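Local coordinates for protein cellobiose 2-epimerase (Ruminococcus albus, PDB 3VW5) that catalyses the reversible 2-epimerization of cellobiose to 4-O-beta-D-glucosyl-D-mannose without prior modification of the sugar, at residues L185-T190 / T248-R253; H239-D244 / Q279-E284; M270-S275 / E323-S328; G312-Y317 / M380-R385. The protein carries 2 engineered substitutions. All blocks are in the same frame, centred on the assembly; numbering follows the deposited sequence.

Contact 1 of 4, residues L185-T190 / T248-R253; sequences LIEAYT and TWLMDR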
loop_
_atom_site.group_PDB
_atom_site.type_symbol
_atom_site.label_atom_id
_atom_site.label_comp_id
_atom_site.label_asym_id
_atom_site.label_seq_id
_atom_site.Cartn_x
_atom_site.Cartn_y
_atom_site.Cartn_z
ATOM N N LEU A 185 0.934 -4.950 7.908
ATOM C CA LEU A 185 1.867 -5.124 9.027
ATOM C C LEU A 185 3.206 -5.672 8.514
ATOM O O LEU A 185 4.269 -5.158 8.866
ATOM C CB LEU A 185 1.286 -6.014 10.127
ATOM C CG LEU A 185 0.161 -5.405 10.973
ATOM C CD1 LEU A 185 -0.466 -6.466 11.858
ATOM C CD2 LEU A 185 0.626 -4.214 11.818
ATOM N N ILE A 186 3.165 -6.696 7.670
ATOM C CA ILE A 186 4.408 -7.171 7.072
ATOM C C ILE A 186 5.169 -6.002 6.437
ATOM O O ILE A 186 6.342 -5.793 6.700
ATOM C CB ILE A 186 4.145 -8.301 6.051
ATOM C CG1 ILE A 186 3.788 -9.603 6.778
ATOM C CG2 ILE A 186 5.329 -8.497 5.136
ATOM C CD1 ILE A 186 2.980 -10.582 5.948
ATOM N N GLU A 187 4.472 -5.220 5.628
ATOM C CA GLU A 187 5.064 -4.131 4.874
ATOM C C GLU A 187 5.750 -3.111 5.791
ATOM O O GLU A 187 6.897 -2.728 5.553
ATOM C CB GLU A 187 3.959 -3.463 4.065
ATOM C CG GLU A 187 4.378 -2.371 3.115
ATOM C CD GLU A 187 3.154 -1.672 2.548
ATOM O OE1 GLU A 187 2.988 -1.616 1.299
ATOM O OE2 GLU A 187 2.333 -1.189 3.367
ATOM N N ALA A 188 5.036 -2.678 6.829
ATOM C CA ALA A 188 5.558 -1.723 7.820
ATOM C C ALA A 188 6.735 -2.274 8.623
ATOM O O ALA A 188 7.767 -1.621 8.734
ATOM C CB ALA A 188 4.439 -1.228 8.772
ATOM N N TYR A 189 6.567 -3.465 9.194
ATOM C CA TYR A 189 7.594 -4.055 10.051
ATOM C C TYR A 189 8.861 -4.347 9.269
ATOM O O TYR A 189 9.966 -4.200 9.792
ATOM C CB TYR A 189 7.096 -5.323 10.748
ATOM C CG TYR A 189 6.114 -5.051 11.853
ATOM C CD1 TYR A 189 5.808 -6.028 12.795
ATOM C CD2 TYR A 189 5.492 -3.812 11.964
ATOM C CE1 TYR A 189 4.901 -5.785 13.816
ATOM C CE2 TYR A 189 4.586 -3.547 12.985
ATOM C CZ TYR A 189 4.288 -4.542 13.906
ATOM O OH TYR A 189 3.379 -4.294 14.923
ATOM N N THR A 190 8.699 -4.763 8.018
ATOM C CA THR A 190 9.837 -4.897 7.122
ATOM C C THR A 190 10.639 -3.600 7.104
ATOM O O THR A 190 11.861 -3.629 7.174
ATOM C CB THR A 190 9.411 -5.247 5.684
ATOM O OG1 THR A 190 8.721 -6.494 5.689
ATOM C CG2 THR A 190 10.631 -5.361 4.776
ATOM N N THR A 248 3.069 -11.014 -3.165
ATOM C CA THR A 248 4.216 -11.808 -3.619
ATOM C C THR A 248 5.538 -11.072 -3.480
ATOM O O THR A 248 6.483 -11.607 -2.897
ATOM C CB THR A 248 4.081 -12.312 -5.060
ATOM O OG1 THR A 248 4.043 -11.201 -5.978
ATOM C CG2 THR A 248 2.834 -13.191 -5.197
ATOM N N TRP A 249 5.626 -9.855 -4.016
ATOM C CA TRP A 249 6.892 -9.127 -3.919
ATOM C C TRP A 249 7.142 -8.534 -2.524
ATOM O O TRP A 249 8.278 -8.430 -2.086
ATOM C CB TRP A 249 7.045 -8.074 -5.022
ATOM C CG TRP A 249 6.271 -6.794 -4.858
ATOM C CD1 TRP A 249 5.041 -6.517 -5.381
ATOM C CD2 TRP A 249 6.689 -5.602 -4.174
ATOM N NE1 TRP A 249 4.660 -5.238 -5.055
ATOM C CE2 TRP A 249 5.651 -4.653 -4.316
ATOM C CE3 TRP A 249 7.835 -5.243 -3.460
ATOM C CZ2 TRP A 249 5.725 -3.366 -3.764
ATOM C CZ3 TRP A 249 7.904 -3.969 -2.909
ATOM C CH2 TRP A 249 6.854 -3.042 -3.063
ATOM N N LEU A 250 6.070 -8.177 -1.829
ATOM C CA LEU A 250 6.161 -7.655 -0.475
ATOM C C LEU A 250 6.721 -8.704 0.480
ATOM O O LEU A 250 7.506 -8.394 1.374
ATOM C CB LEU A 250 4.782 -7.217 -0.000
ATOM C CG LEU A 250 4.567 -5.718 0.160
ATOM C CD1 LEU A 250 5.531 -4.947 -0.715
ATOM C CD2 LEU A 250 3.125 -5.357 -0.120
ATOM N N MET A 251 6.313 -9.953 0.297
ATOM C CA MET A 251 6.781 -11.014 1.170
ATOM C C MET A 251 8.245 -11.400 0.899
ATOM O O MET A 251 8.993 -11.695 1.839
ATOM C CB MET A 251 5.846 -12.215 1.086
ATOM C CG MET A 251 4.591 -12.023 1.897
ATOM S SD MET A 251 3.510 -13.472 1.990
ATOM C CE MET A 251 3.114 -13.784 0.280
ATOM N N ASP A 252 8.641 -11.391 -0.376
ATOM C CA ASP A 252 10.034 -11.613 -0.755
ATOM C C ASP A 252 10.876 -10.506 -0.163
ATOM O O ASP A 252 11.949 -10.753 0.381
ATOM C CB ASP A 252 10.216 -11.621 -2.277
ATOM C CG ASP A 252 9.730 -12.908 -2.922
ATOM O OD1 ASP A 252 9.568 -13.916 -2.203
ATOM O OD2 ASP A 252 9.509 -12.911 -4.154
ATOM N N ARG A 253 10.373 -9.279 -0.271
ATOM C CA ARG A 253 11.044 -8.121 0.302
ATOM C C ARG A 253 11.303 -8.361 1.782
ATOM O O ARG A 253 12.423 -8.196 2.247
ATOM C CB ARG A 253 10.210 -6.852 0.094
ATOM C CG ARG A 253 10.693 -5.586 0.829
ATOM C CD ARG A 253 12.081 -5.136 0.392
ATOM N NE ARG A 253 12.376 -5.464 -1.000
ATOM C CZ ARG A 253 12.166 -4.641 -2.031
ATOM N NH1 ARG A 253 11.643 -3.427 -1.829
ATOM N NH2 ARG A 253 12.477 -5.034 -3.272
HETATM O O HOH W 1 7.739 -6.201 2.929
#
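Helix segments 185-190 and 248-253 run in roughly the same direction, axes 9.6 Å apart at closest and 35° askew; I186 and T190 point toward 248-253, and E187 lies beside the interface. The methyl CG2 of T190 meets CG of R253 at 4.0 Å, the two side chains crossing at about a right angle. T190 carries its hydroxyl beside its own backbone N (chi1 -61°), where OG1 donates to O of I186 at 2.7 Å from above the carbonyl plane. Neighbouring helices that run in the same general direction form the inner layer of an (alpha/alpha)6 barrel. Here one water joins them, donating to OG1 of T190 (2.9 Å) and to O of L250 (2.7 Å). With a valine here the water would probably lose its acceptor on 185-190, and the I186 carbonyl its second donor. Methyl CD2 of L250 lies 4.0 Å from OE1 of E187, whose extended chain takes the carboxylate on to a salt bridge with R377; R253 pairs with E381.

Contact 2 of 4, residues H239-D244 / Q279-E284; sequences HSYGHD and QDIALE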
loop_
_atom_site.group_PDB
_atom_site.type_symbol
_atom_site.label_atom_id
_atom_site.label_comp_id
_atom_site.label_asym_id
_atom_site.label_seq_id
_atom_site.Cartn_x
_atom_site.Cartn_y
_atom_site.Cartn_z
ATOM N N HIS A 239 -11.520 -13.396 -4.268
ATOM C CA HIS A 239 -10.137 -13.453 -4.684
ATOM C C HIS A 239 -9.732 -12.081 -5.229
ATOM O O HIS A 239 -10.175 -11.661 -6.307
ATOM C CB HIS A 239 -9.912 -14.565 -5.705
ATOM C CG HIS A 239 -8.468 -14.876 -5.931
ATOM N ND1 HIS A 239 -8.039 -15.989 -6.616
ATOM C CD2 HIS A 239 -7.346 -14.211 -5.556
ATOM C CE1 HIS A 239 -6.718 -16.001 -6.655
ATOM N NE2 HIS A 239 -6.275 -14.930 -6.022
ATOM N N SER A 240 -8.923 -11.364 -4.459
ATOM C CA SER A 240 -8.449 -10.055 -4.887
ATOM C C SER A 240 -7.098 -10.210 -5.577
ATOM O O SER A 240 -6.054 -10.307 -4.933
ATOM C CB SER A 240 -8.383 -9.081 -3.708
ATOM O OG SER A 240 -7.652 -7.908 -4.023
ATOM N N TYR A 241 -7.141 -10.264 -6.901
ATOM C CA TYR A 241 -5.939 -10.400 -7.714
ATOM C C TYR A 241 -4.842 -9.372 -7.367
ATOM O O TYR A 241 -3.640 -9.689 -7.379
ATOM C CB TYR A 241 -6.303 -10.264 -9.188
ATOM C CG TYR A 241 -7.399 -11.194 -9.659
ATOM C CD1 TYR A 241 -7.429 -12.528 -9.261
ATOM C CD2 TYR A 241 -8.401 -10.739 -10.521
ATOM C CE1 TYR A 241 -8.423 -13.386 -9.701
ATOM C CE2 TYR A 241 -9.401 -11.583 -10.964
ATOM C CZ TYR A 241 -9.405 -12.906 -10.556
ATOM O OH TYR A 241 -10.395 -13.745 -11.014
ATOM N N GLY A 242 -5.263 -8.140 -7.090
ATOM C CA GLY A 242 -4.351 -7.063 -6.757
ATOM C C GLY A 242 -3.535 -7.356 -5.515
ATOM O O GLY A 242 -2.305 -7.276 -5.532
ATOM N N HIS A 243 -4.210 -7.706 -4.429
ATOM C CA HIS A 243 -3.496 -8.066 -3.207
ATOM C C HIS A 243 -2.602 -9.283 -3.391
ATOM O O HIS A 243 -1.548 -9.382 -2.780
ATOM C CB HIS A 243 -4.455 -8.279 -2.053
ATOM C CG HIS A 243 -5.092 -7.019 -1.572
ATOM N ND1 HIS A 243 -6.400 -6.687 -1.854
ATOM C CD2 HIS A 243 -4.602 -6.001 -0.826
ATOM C CE1 HIS A 243 -6.690 -5.528 -1.297
ATOM N NE2 HIS A 243 -5.616 -5.086 -0.672
ATOM N N ASP A 244 -3.011 -10.213 -4.244
ATOM C CA ASP A 244 -2.212 -11.405 -4.460
ATOM C C ASP A 244 -0.856 -11.059 -5.035
ATOM O O ASP A 244 0.176 -11.405 -4.461
ATOM C CB ASP A 244 -2.938 -12.384 -5.378
ATOM C CG ASP A 244 -3.812 -13.355 -4.612
ATOM O OD1 ASP A 244 -3.889 -14.530 -5.030
ATOM O OD2 ASP A 244 -4.416 -12.948 -3.594
ATOM N N GLN A 279 -0.850 -14.474 -13.270
ATOM C CA GLN A 279 -0.545 -14.273 -14.682
ATOM C C GLN A 279 -1.463 -15.090 -15.604
ATOM O O GLN A 279 -1.866 -14.615 -16.671
ATOM C CB GLN A 279 0.924 -14.604 -14.950
ATOM C CG GLN A 279 1.359 -14.385 -16.375
ATOM C CD GLN A 279 2.801 -14.744 -16.586
ATOM O OE1 GLN A 279 3.595 -13.918 -17.036
ATOM N NE2 GLN A 279 3.162 -15.986 -16.252
ATOM N N ASP A 280 -1.812 -16.302 -15.188
ATOM C CA ASP A 280 -2.665 -17.163 -16.000
ATOM C C ASP A 280 -4.150 -16.779 -15.919
ATOM O O ASP A 280 -4.899 -16.915 -16.894
ATOM C CB ASP A 280 -2.457 -18.640 -15.613
ATOM C CG ASP A 280 -3.402 -19.593 -16.366
ATOM O OD1 ASP A 280 -3.844 -20.607 -15.754
ATOM O OD2 ASP A 280 -3.711 -19.330 -17.566
ATOM N N ILE A 281 -4.545 -16.265 -14.763
ATOM C CA ILE A 281 -5.940 -16.205 -14.341
ATOM C C ILE A 281 -6.524 -14.803 -14.368
ATOM O O ILE A 281 -7.724 -14.614 -14.536
ATOM C CB ILE A 281 -6.043 -16.786 -12.909
ATOM C CG1 ILE A 281 -6.215 -18.293 -13.003
ATOM C CG2 ILE A 281 -7.139 -16.125 -12.071
ATOM C CD1 ILE A 281 -6.790 -18.695 -14.338
ATOM N N ALA A 282 -5.657 -13.814 -14.210
ATOM C CA ALA A 282 -6.097 -12.452 -13.998
ATOM C C ALA A 282 -5.614 -11.500 -15.092
ATOM O O ALA A 282 -6.146 -10.390 -15.237
ATOM C CB ALA A 282 -5.643 -11.978 -12.645
ATOM N N LEU A 283 -4.606 -11.920 -15.852
ATOM C CA LEU A 283 -4.128 -11.096 -16.953
ATOM C C LEU A 283 -4.990 -11.355 -18.189
ATOM O O LEU A 283 -5.121 -12.496 -18.643
ATOM C CB LEU A 283 -2.662 -11.396 -17.240
ATOM C CG LEU A 283 -1.884 -10.422 -18.132
ATOM C CD1 LEU A 283 -1.905 -9.005 -17.565
ATOM C CD2 LEU A 283 -0.453 -10.930 -18.327
ATOM N N GLU A 284 -5.599 -10.304 -18.720
ATOM C CA GLU A 284 -6.543 -10.462 -19.813
ATOM C C GLU A 284 -6.595 -9.188 -20.635
ATOM O O GLU A 284 -6.798 -8.089 -20.095
ATOM C CB GLU A 284 -7.935 -10.813 -19.272
ATOM C CG GLU A 284 -9.004 -10.960 -20.341
ATOM C CD GLU A 284 -10.322 -11.477 -19.782
ATOM O OE1 GLU A 284 -11.382 -11.340 -20.459
ATOM O OE2 GLU A 284 -10.300 -12.038 -18.661
HETATM O O HOH W 2 -9.679 -13.209 -13.963
#
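Y241, the first residue of helix 241-258, packs against I281 and A282 where helix 261-281 ends and strand 283-284 follows, so the contact closes the end of an antiparallel helical hairpin opposite its short connecting turn. The central feature is a CH-pi contact. CB of A282 sits over one face of the phenol, 3.8 Å from the ring centroid and 20° off the normal, nearest to CG of Y241 at 3.6 Å. Carbonyl O of H239 lies over the opposite face, toward the rim; with CG beside the backbone N (chi1 -54°), the tyrosine ring leans back along the preceding strand, and its CD1 lies over the centre of the H239 imidazole. That imidazole is held in turn by a bond from NE2 of H239 to OD1 of D244 (2.6 Å), met from above the carboxylate plane. I281 adds methyl CG2, 3.8 Å from CE1 of Y241. Strand 287-293, which pairs with both short strands, also touches the tyrosine through L288, N289 and R292. At the phenol end a water donates to O of I281 (2.5 Å) and makes a weak bond with OH of Y241 (3.1 Å). The direct hold between the segments is therefore apolar, methyl groups against an aromatic ring, while the polar link between them is indirect, through a water held weakly at the phenol.

Contact 3 of 4, residues M270-S275 / E323-S328; sequences MDLKIS and EKFLES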
loop_
_atom_site.group_PDB
_atom_site.type_symbol
_atom_site.label_atom_id
_atom_site.label_comp_id
_atom_site.label_asym_id
_atom_site.label_seq_id
_atom_site.Cartn_x
_atom_site.Cartn_y
_atom_site.Cartn_z
ATOM N N MET A 270 6.653 -20.172 -2.855
ATOM C CA MET A 270 5.233 -19.899 -2.675
ATOM C C MET A 270 4.814 -18.694 -3.521
ATOM O O MET A 270 3.842 -18.753 -4.274
ATOM C CB MET A 270 4.909 -19.648 -1.202
ATOM C CG MET A 270 3.417 -19.574 -0.901
ATOM S SD MET A 270 3.053 -19.076 0.796
ATOM C CE MET A 270 3.621 -17.378 0.795
ATOM N N ASP A 271 5.571 -17.609 -3.403
ATOM C CA ASP A 271 5.276 -16.383 -4.135
ATOM C C ASP A 271 5.244 -16.568 -5.660
ATOM O O ASP A 271 4.348 -16.034 -6.346
ATOM C CB ASP A 271 6.266 -15.294 -3.730
ATOM C CG ASP A 271 6.088 -14.875 -2.288
ATOM O OD1 ASP A 271 4.949 -15.001 -1.787
ATOM O OD2 ASP A 271 7.074 -14.428 -1.659
ATOM N N LEU A 272 6.216 -17.323 -6.179
ATOM C CA LEU A 272 6.220 -17.688 -7.590
ATOM C C LEU A 272 4.929 -18.423 -7.965
ATOM O O LEU A 272 4.336 -18.163 -9.016
ATOM C CB LEU A 272 7.441 -18.544 -7.932
ATOM C CG LEU A 272 8.657 -17.792 -8.487
ATOM C CD1 LEU A 272 9.813 -18.735 -8.726
ATOM C CD2 LEU A 272 8.314 -17.059 -9.766
ATOM N N LYS A 273 4.485 -19.341 -7.108
ATOM C CA LYS A 273 3.290 -20.104 -7.428
ATOM C C LYS A 273 2.103 -19.172 -7.552
ATOM O O LYS A 273 1.261 -19.345 -8.429
ATOM C CB LYS A 273 3.011 -21.179 -6.376
ATOM C CG LYS A 273 3.788 -22.460 -6.587
ATOM C CD LYS A 273 3.532 -23.431 -5.470
ATOM C CE LYS A 273 4.680 -24.417 -5.345
ATOM N NZ LYS A 273 4.603 -25.158 -4.047
ATOM N N ILE A 274 2.046 -18.187 -6.665
ATOM C CA ILE A 274 0.990 -17.187 -6.686
ATOM C C ILE A 274 1.151 -16.312 -7.928
ATOM O O ILE A 274 0.178 -15.995 -8.596
ATOM C CB ILE A 274 1.008 -16.330 -5.400
ATOM C CG1 ILE A 274 0.854 -17.238 -4.170
ATOM C CG2 ILE A 274 -0.066 -15.226 -5.457
ATOM C CD1 ILE A 274 1.064 -16.537 -2.860
ATOM N N SER A 275 2.390 -15.937 -8.232
ATOM C CA SER A 275 2.680 -15.175 -9.436
ATOM C C SER A 275 2.205 -15.873 -10.700
ATOM O O SER A 275 1.579 -15.248 -11.562
ATOM C CB SER A 275 4.170 -14.916 -9.551
ATOM O OG SER A 275 4.521 -13.779 -8.800
ATOM N N GLU A 323 10.844 -15.214 -18.893
ATOM C CA GLU A 323 10.721 -13.931 -19.569
ATOM C C GLU A 323 9.280 -13.508 -19.789
ATOM O O GLU A 323 8.989 -12.320 -19.976
ATOM C CB GLU A 323 11.509 -13.941 -20.884
ATOM C CG GLU A 323 12.952 -13.447 -20.699
ATOM C CD GLU A 323 13.939 -14.054 -21.685
ATOM O OE1 GLU A 323 13.496 -14.699 -22.672
ATOM O OE2 GLU A 323 15.167 -13.889 -21.466
ATOM N N LYS A 324 8.371 -14.470 -19.731
ATOM C CA LYS A 324 6.966 -14.146 -19.927
ATOM C C LYS A 324 6.461 -13.212 -18.819
ATOM O O LYS A 324 5.551 -12.416 -19.043
ATOM C CB LYS A 324 6.129 -15.423 -20.133
ATOM C CG LYS A 324 4.891 -15.601 -19.273
ATOM C CD LYS A 324 4.276 -17.029 -19.424
ATOM C CE LYS A 324 5.064 -18.128 -18.620
ATOM N NZ LYS A 324 4.371 -19.481 -18.493
ATOM N N PHE A 325 7.095 -13.265 -17.649
ATOM C CA PHE A 325 6.749 -12.351 -16.552
ATOM C C PHE A 325 7.091 -10.914 -16.938
ATOM O O PHE A 325 6.317 -9.966 -16.692
ATOM C CB PHE A 325 7.471 -12.732 -15.258
ATOM C CG PHE A 325 6.835 -13.878 -14.506
ATOM C CD1 PHE A 325 5.471 -13.913 -14.279
ATOM C CD2 PHE A 325 7.612 -14.915 -14.011
ATOM C CE1 PHE A 325 4.893 -14.962 -13.573
ATOM C CE2 PHE A 325 7.040 -15.970 -13.303
ATOM C CZ PHE A 325 5.677 -15.995 -13.086
ATOM N N LEU A 326 8.255 -10.771 -17.561
ATOM C CA LEU A 326 8.729 -9.498 -18.089
ATOM C C LEU A 326 7.780 -8.917 -19.137
ATOM O O LEU A 326 7.417 -7.743 -19.077
ATOM C CB LEU A 326 10.095 -9.702 -18.716
ATOM C CG LEU A 326 11.098 -8.636 -18.325
ATOM C CD1 LEU A 326 10.611 -7.892 -17.090
ATOM C CD2 LEU A 326 12.441 -9.290 -18.079
ATOM N N GLU A 327 7.400 -9.739 -20.111
ATOM C CA GLU A 327 6.434 -9.321 -21.117
ATOM C C GLU A 327 5.126 -8.874 -20.474
ATOM O O GLU A 327 4.570 -7.835 -20.838
ATOM C CB GLU A 327 6.183 -10.431 -22.140
ATOM C CG GLU A 327 7.062 -10.323 -23.395
ATOM C CD GLU A 327 8.083 -11.456 -23.519
ATOM O OE1 GLU A 327 9.303 -11.157 -23.423
ATOM O OE2 GLU A 327 7.670 -12.636 -23.725
ATOM N N SER A 328 4.642 -9.637 -19.499
ATOM C CA SER A 328 3.424 -9.245 -18.789
ATOM C C SER A 328 3.579 -7.862 -18.148
ATOM O O SER A 328 2.696 -7.010 -18.269
ATOM C CB SER A 328 3.059 -10.278 -17.728
ATOM O OG SER A 328 2.741 -11.516 -18.325
#
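L272 is the first residue of helical segment 270-275 to meet 323-328; M270 and D271, which precede it, pack on M251 of helix 241-258. Methyl CD2 of L272 approaches CE2 of F325 to 3.9 Å, obliquely to the ring, and S320 in the nearby loop touches both residues. K273 points away from the contact, and I274 turns inward to T248, again on helix 241-258. S275 then brings the backbone back to the phenylalanine. Its CB lies 4.0 Å from CZ of F325, and its carbonyl O stands at the ring edge, near the ring plane, 3.9 Å from CE1 of F325. The ring reaches this position because CG is set beside the backbone N of F325 (chi1 -80°), directing it across the 8.7 Å between the CA atoms of S275 and F325. The two helices belong to the outer layer of the (alpha/alpha)6 barrel, with A316 of helix 303-318 touching both S275 and F325 from the inner side. Reducing the phenylalanine to an alanine would probably open a gap between L272 and S275 and take away nearly all the packing between the segments. No hydrogen bond or charge pair spans this contact; it rests on dispersion, to which the carbonyl facing the C-H rim of the ring may add a slight electrostatic attraction.

Contact 4 of 4, residues G312-Y317 / M380-R385; sequences GFINAY and MEVITR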
loop_
_atom_site.group_PDB
_atom_site.type_symbol
_atom_site.label_atom_id
_atom_site.label_comp_id
_atom_site.label_asym_id
_atom_site.label_seq_id
_atom_site.Cartn_x
_atom_site.Cartn_y
_atom_site.Cartn_z
ATOM N N GLY A 312 5.164 -6.876 -9.160
ATOM C CA GLY A 312 5.095 -8.289 -8.833
ATOM C C GLY A 312 5.569 -9.194 -9.952
ATOM O O GLY A 312 6.198 -10.218 -9.713
ATOM N N PHE A 313 5.256 -8.816 -11.184
ATOM C CA PHE A 313 5.699 -9.563 -12.352
ATOM C C PHE A 313 7.215 -9.457 -12.588
ATOM O O PHE A 313 7.861 -10.435 -12.988
ATOM C CB PHE A 313 4.940 -9.091 -13.592
ATOM C CG PHE A 313 3.546 -9.633 -13.695
ATOM C CD1 PHE A 313 3.214 -10.856 -13.113
ATOM C CD2 PHE A 313 2.560 -8.922 -14.383
ATOM C CE1 PHE A 313 1.929 -11.365 -13.211
ATOM C CE2 PHE A 313 1.274 -9.421 -14.486
ATOM C CZ PHE A 313 0.960 -10.650 -13.896
ATOM N N ILE A 314 7.766 -8.263 -12.368
ATOM C CA ILE A 314 9.199 -8.046 -12.508
ATOM C C ILE A 314 9.931 -8.855 -11.444
ATOM O O ILE A 314 10.904 -9.556 -11.737
ATOM C CB ILE A 314 9.558 -6.551 -12.408
ATOM C CG1 ILE A 314 9.050 -5.823 -13.661
ATOM C CG2 ILE A 314 11.063 -6.360 -12.207
ATOM C CD1 ILE A 314 9.323 -4.342 -13.668
ATOM N N ASN A 315 9.430 -8.765 -10.216
ATOM C CA ASN A 315 9.915 -9.567 -9.107
ATOM C C ASN A 315 9.876 -11.066 -9.406
ATOM O O ASN A 315 10.807 -11.804 -9.058
ATOM C CB ASN A 315 9.102 -9.266 -7.851
ATOM C CG ASN A 315 9.668 -9.937 -6.624
ATOM O OD1 ASN A 315 10.652 -9.468 -6.050
ATOM N ND2 ASN A 315 9.052 -11.039 -6.213
ATOM N N ALA A 316 8.798 -11.515 -10.048
ATOM C CA ALA A 316 8.657 -12.927 -10.387
ATOM C C ALA A 316 9.716 -13.329 -11.413
ATOM O O ALA A 316 10.283 -14.426 -11.332
ATOM C CB ALA A 316 7.257 -13.238 -10.894
ATOM N N TYR A 317 9.992 -12.438 -12.365
ATOM C CA TYR A 317 11.084 -12.659 -13.302
ATOM C C TYR A 317 12.393 -12.793 -12.518
ATOM O O TYR A 317 13.108 -13.791 -12.640
ATOM C CB TYR A 317 11.178 -11.519 -14.322
ATOM C CG TYR A 317 12.431 -11.586 -15.168
ATOM C CD1 TYR A 317 12.558 -12.539 -16.178
ATOM C CD2 TYR A 317 13.498 -10.717 -14.944
ATOM C CE1 TYR A 317 13.708 -12.621 -16.949
ATOM C CE2 TYR A 317 14.658 -10.787 -15.710
ATOM C CZ TYR A 317 14.759 -11.740 -16.715
ATOM O OH TYR A 317 15.905 -11.828 -17.490
ATOM N N MET A 380 9.464 3.819 -8.578
ATOM C CA MET A 380 10.706 3.654 -7.835
ATOM C C MET A 380 11.218 2.229 -7.821
ATOM O O MET A 380 12.427 2.006 -7.927
ATOM C CB MET A 380 10.559 4.194 -6.421
ATOM C CG MET A 380 10.144 5.639 -6.445
ATOM S SD MET A 380 9.996 6.417 -4.844
ATOM C CE MET A 380 8.275 6.945 -4.858
ATOM N N GLU A 381 10.320 1.259 -7.712
ATOM C CA GLU A 381 10.749 -0.130 -7.649
ATOM C C GLU A 381 11.341 -0.569 -8.976
ATOM O O GLU A 381 12.263 -1.388 -9.016
ATOM C CB GLU A 381 9.589 -1.044 -7.249
ATOM C CG GLU A 381 9.329 -1.135 -5.746
ATOM C CD GLU A 381 10.371 -1.971 -4.984
ATOM O OE1 GLU A 381 10.963 -2.917 -5.579
ATOM O OE2 GLU A 381 10.586 -1.684 -3.777
ATOM N N VAL A 382 10.800 -0.019 -10.060
ATOM C CA VAL A 382 11.202 -0.387 -11.415
ATOM C C VAL A 382 12.578 0.180 -11.663
ATOM O O VAL A 382 13.490 -0.517 -12.129
ATOM C CB VAL A 382 10.231 0.179 -12.471
ATOM C CG1 VAL A 382 10.878 0.159 -13.856
ATOM C CG2 VAL A 382 8.912 -0.596 -12.474
ATOM N N ILE A 383 12.708 1.460 -11.330
ATOM C CA ILE A 383 13.969 2.164 -11.416
ATOM C C ILE A 383 15.040 1.397 -10.650
ATOM O O ILE A 383 16.114 1.097 -11.175
ATOM C CB ILE A 383 13.836 3.589 -10.833
ATOM C CG1 ILE A 383 13.143 4.504 -11.843
ATOM C CG2 ILE A 383 15.202 4.131 -10.435
ATOM C CD1 ILE A 383 12.792 5.853 -11.295
ATOM N N THR A 384 14.716 1.056 -9.412
ATOM C CA THR A 384 15.677 0.487 -8.477
ATOM C C THR A 384 16.122 -0.938 -8.817
ATOM O O THR A 384 17.257 -1.312 -8.538
ATOM C CB THR A 384 15.096 0.528 -7.053
ATOM O OG1 THR A 384 15.532 1.729 -6.402
ATOM C CG2 THR A 384 15.533 -0.678 -6.251
ATOM N N ARG A 385 15.232 -1.729 -9.414
ATOM C CA ARG A 385 15.555 -3.107 -9.773
ATOM C C ARG A 385 16.342 -3.179 -11.078
ATOM O O ARG A 385 16.938 -4.200 -11.411
ATOM C CB ARG A 385 14.272 -3.933 -9.903
ATOM C CG ARG A 385 13.518 -4.093 -8.605
ATOM C CD ARG A 385 12.205 -4.784 -8.829
ATOM N NE ARG A 385 11.396 -4.753 -7.617
ATOM C CZ ARG A 385 11.110 -5.821 -6.878
ATOM N NH1 ARG A 385 11.555 -7.026 -7.231
ATOM N NH2 ARG A 385 10.365 -5.682 -5.788
HETATM O O HOH W 3 10.561 -7.856 -3.722
#
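I314 and R385 form the close-packed side of this contact, CG2 of I314 lying 3.9 Å from CD of R385, while CD1 of I314 meets CG2 of V382 at 4.0 Å. The I314 and V382 side chains cross at about a right angle, and both are covered by helix 2-19, whose I3 and I6 touch V382 and whose M2 touches I314. The axes of the two segments run nearly parallel, 23° apart but separated by 10.8 Å, as neighbours in the inner layer of the (alpha/alpha)6 barrel. Away from the aliphatic side the contact is polar and wetter. Extended from CG to NE, R385 donates through NH1 to OD1 of N315 (2.9 Å, 164° at the hydrogen), using a lone pair in the carbonyl plane, with amide and guanidinium 84° apart. A water bridges the same OD1 of N315 (2.8 Å) to NH2 of R385. NE of R385 makes a salt bridge to OE1 of E381 (2.8 Å); NH1 also reaches Q318, and ND2 of N315 bonds to D252.

Overall arrangement
All four contacts involve mainly buried residues, but their depth differs: contact 1 lies about 10 Å from the chain centre, contact 4 about 16 Å, contact 2 about 17 Å and contact 3 about 20 Å, between centres. Contact 2 reaches the surface through exposed I281. Contacts 1 and 4 join inner helices that run in the same general direction, mixing aliphatic packing with waters and charged groups; a salt bridge from R253 to E381 connects them, and this carboxylate probably offsets the nearness of R253 and R385. Contacts 2 and 3, both on helix 261-281, rest instead on one aromatic ring each. Contact 2 shares helix 241-258 with contact 1, whereas L326 against Y317 ties contact 3 to contact 4.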